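Local coordinates for ABC transporter, periplasmic solute-binding protein (Rhizobium meliloti, PDB 4WED) that probably serves as the periplasmic solute-binding component of an ABC transporter, its solute perhaps a peptide or nickel as in its family, at residues I60-F65 with P168-S173. Residues are numbered along the deposited sequence; the frame is centred on the assembly and turned at random.
Sequences IQDLMF and PTRFLS. With NA (sodium ion), chain B.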
loop_
_atom_site.group_PDB
_atom_site.type_symbol
_atom_site.label_atom_id
_atom_site.label_comp_id
_atom_site.label_asym_id
_atom_site.label_seq_id
_atom_site.Cartn_x
_atom_site.Cartn_y
_atom_site.Cartn_z
ATOM N N ILE A 60 -1.796 10.265 11.967
ATOM C CA ILE A 60 -2.235 11.290 12.936
ATOM C C ILE A 60 -3.312 12.131 12.346
ATOM O O ILE A 60 -4.307 12.407 13.014
ATOM C CB ILE A 60 -1.096 12.265 13.321
ATOM C CG1 ILE A 60 0.100 11.515 13.931
ATOM C CG2 ILE A 60 -1.575 13.313 14.314
ATOM C CD1 ILE A 60 -0.197 10.695 15.179
ATOM N N GLN A 61 -3.153 12.479 11.081
ATOM C CA GLN A 61 -4.135 13.247 10.335
ATOM C C GLN A 61 -5.431 12.482 10.282
ATOM O O GLN A 61 -6.499 13.045 10.360
ATOM C CB GLN A 61 -3.627 13.529 8.931
ATOM C CG GLN A 61 -2.771 14.764 8.830
ATOM C CD GLN A 61 -1.834 14.732 7.661
ATOM O OE1 GLN A 61 -1.191 13.742 7.397
ATOM N NE2 GLN A 61 -1.754 15.828 6.955
ATOM N N ASP A 62 -5.314 11.174 10.178
ATOM C CA ASP A 62 -6.458 10.298 10.101
ATOM C C ASP A 62 -7.301 10.341 11.358
ATOM O O ASP A 62 -8.446 9.941 11.346
ATOM C CB ASP A 62 -6.003 8.890 9.783
ATOM C CG ASP A 62 -7.136 7.942 9.617
ATOM O OD1 ASP A 62 -8.102 8.239 8.916
ATOM O OD2 ASP A 62 -7.052 6.877 10.202
ATOM N N LEU A 63 -6.712 10.803 12.449
ATOM C CA LEU A 63 -7.417 10.984 13.713
ATOM C C LEU A 63 -8.554 11.995 13.745
ATOM O O LEU A 63 -9.534 11.789 14.415
ATOM C CB LEU A 63 -6.423 11.337 14.801
ATOM C CG LEU A 63 -5.561 10.162 15.194
ATOM C CD1 LEU A 63 -4.430 10.652 16.063
ATOM C CD2 LEU A 63 -6.432 9.166 15.925
HETATM N N MSE A 64 -8.392 13.108 13.062
HETATM C CA MSE A 64 -9.371 14.197 13.065
HETATM C C MSE A 64 -9.817 14.609 11.702
HETATM O O MSE A 64 -10.785 15.351 11.581
HETATM C CB MSE A 64 -8.794 15.436 13.792
HETATM C CG MSE A 64 -7.830 16.272 12.955
HETATM SE SE MSE A 64 -6.025 15.467 12.859
HETATM C CE MSE A 64 -5.546 15.846 14.752
ATOM N N PHE A 65 -9.114 14.193 10.659
ATOM C CA PHE A 65 -9.555 14.533 9.312
ATOM C C PHE A 65 -10.303 13.381 8.670
ATOM O O PHE A 65 -9.947 12.206 8.815
ATOM C CB PHE A 65 -8.399 15.104 8.466
ATOM C CG PHE A 65 -7.849 16.425 9.021
ATOM C CD1 PHE A 65 -8.656 17.569 9.072
ATOM C CD2 PHE A 65 -6.550 16.532 9.460
ATOM C CE1 PHE A 65 -8.161 18.773 9.544
ATOM C CE2 PHE A 65 -6.049 17.731 9.953
ATOM C CZ PHE A 65 -6.864 18.852 10.006
ATOM N N PRO A 168 -4.365 14.879 -0.085
ATOM C CA PRO A 168 -4.903 16.142 0.438
ATOM C C PRO A 168 -6.424 16.229 0.462
ATOM O O PRO A 168 -7.000 17.304 0.579
ATOM C CB PRO A 168 -4.413 17.132 -0.603
ATOM C CG PRO A 168 -4.570 16.383 -1.874
ATOM C CD PRO A 168 -4.172 14.964 -1.545
ATOM N N THR A 169 -7.066 15.084 0.417
ATOM C CA THR A 169 -8.485 15.010 0.142
ATOM C C THR A 169 -9.449 15.216 1.302
ATOM O O THR A 169 -10.625 14.841 1.182
ATOM C CB THR A 169 -8.759 13.616 -0.417
ATOM O OG1 THR A 169 -8.106 12.646 0.422
ATOM C CG2 THR A 169 -8.191 13.542 -1.781
ATOM N N ARG A 170 -8.994 15.773 2.415
ATOM C CA ARG A 170 -9.854 15.803 3.597
ATOM C C ARG A 170 -10.205 17.205 3.999
ATOM O O ARG A 170 -9.662 18.143 3.438
ATOM C CB ARG A 170 -9.244 14.979 4.718
ATOM C CG ARG A 170 -8.886 13.585 4.206
ATOM C CD ARG A 170 -8.730 12.584 5.327
ATOM N NE ARG A 170 -8.534 11.251 4.804
ATOM C CZ ARG A 170 -8.469 10.158 5.571
ATOM N NH1 ARG A 170 -8.571 10.256 6.908
ATOM N NH2 ARG A 170 -8.295 8.964 5.015
ATOM N N PHE A 171 -11.092 17.321 4.991
ATOM C CA PHE A 171 -11.884 18.525 5.261
ATOM C C PHE A 171 -11.598 19.290 6.571
ATOM O O PHE A 171 -11.775 18.778 7.715
ATOM C CB PHE A 171 -13.357 18.161 5.106
ATOM C CG PHE A 171 -13.681 17.727 3.705
ATOM C CD1 PHE A 171 -13.471 16.408 3.315
ATOM C CD2 PHE A 171 -14.096 18.657 2.741
ATOM C CE1 PHE A 171 -13.723 16.001 2.015
ATOM C CE2 PHE A 171 -14.339 18.255 1.432
ATOM C CZ PHE A 171 -14.136 16.921 1.061
ATOM N N LEU A 172 -11.150 20.543 6.370
ATOM C CA LEU A 172 -10.682 21.423 7.429
ATOM C C LEU A 172 -11.682 22.526 7.589
ATOM O O LEU A 172 -12.090 23.116 6.606
ATOM C CB LEU A 172 -9.341 22.033 7.019
ATOM C CG LEU A 172 -8.764 23.205 7.831
ATOM C CD1 LEU A 172 -8.282 22.765 9.219
ATOM C CD2 LEU A 172 -7.612 23.835 7.068
ATOM N N SER A 173 -12.032 22.863 8.821
ATOM C CA SER A 173 -13.012 23.925 9.051
ATOM C C SER A 173 -12.606 25.230 8.366
ATOM O O SER A 173 -11.574 25.802 8.671
ATOM C CB SER A 173 -13.200 24.153 10.540
ATOM O OG SER A 173 -13.872 25.366 10.808
HETATM NA NA NA B . -8.824 5.663 9.263
HETATM O O HOH W 1 -9.659 6.691 7.064
HETATM O O HOH W 2 -8.197 4.175 11.094
HETATM O O HOH W 3 -9.853 7.114 10.339
#
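Arg-170 reaches Asp-62 with NH1, which donates to the carboxylate oxygen OD1 at 2.9 Å in a nearly straight salt bridge. OD1 lies in the guanidinium plane and accepts on its anti lone pair, the two flat groups turned 70° apart. The same NH1 also donates to Phe-65 O at 3.1 Å, a more bent bond from above the carbonyl plane. Asp-62 chelates the sodium ion through OD2 at 2.3 Å and OD1 at 2.7 Å; three waters and Asp-515 also bind it. This is a buried metal site whose bidentate carboxylate is also salt-bridged by an arginine. The Arg-170 chain, extended from CG to NE, passes Phe-65, whose CB packs on Arg-170 CB at 3.8 Å. The Phe-65 ring turns its edge to Phe-171 O and Leu-172 CD1, while Met-64 CG covers one face. Carbonyls of Tyr-165 and Ser-164 take NE and NH2, fixing the guanidinium's rotation. A leucine in place of Arg-170 lacks the guanidinium, and would probably leave Asp-62 OD1 without its charged mate and Phe-65 O without this donor. The contact joins residues 60-65, which begin on helix 58-61 and pack on strand 201-206, to the loop between helix 159-162 and strand 192-197, where Phe-171 meets helix 112-122.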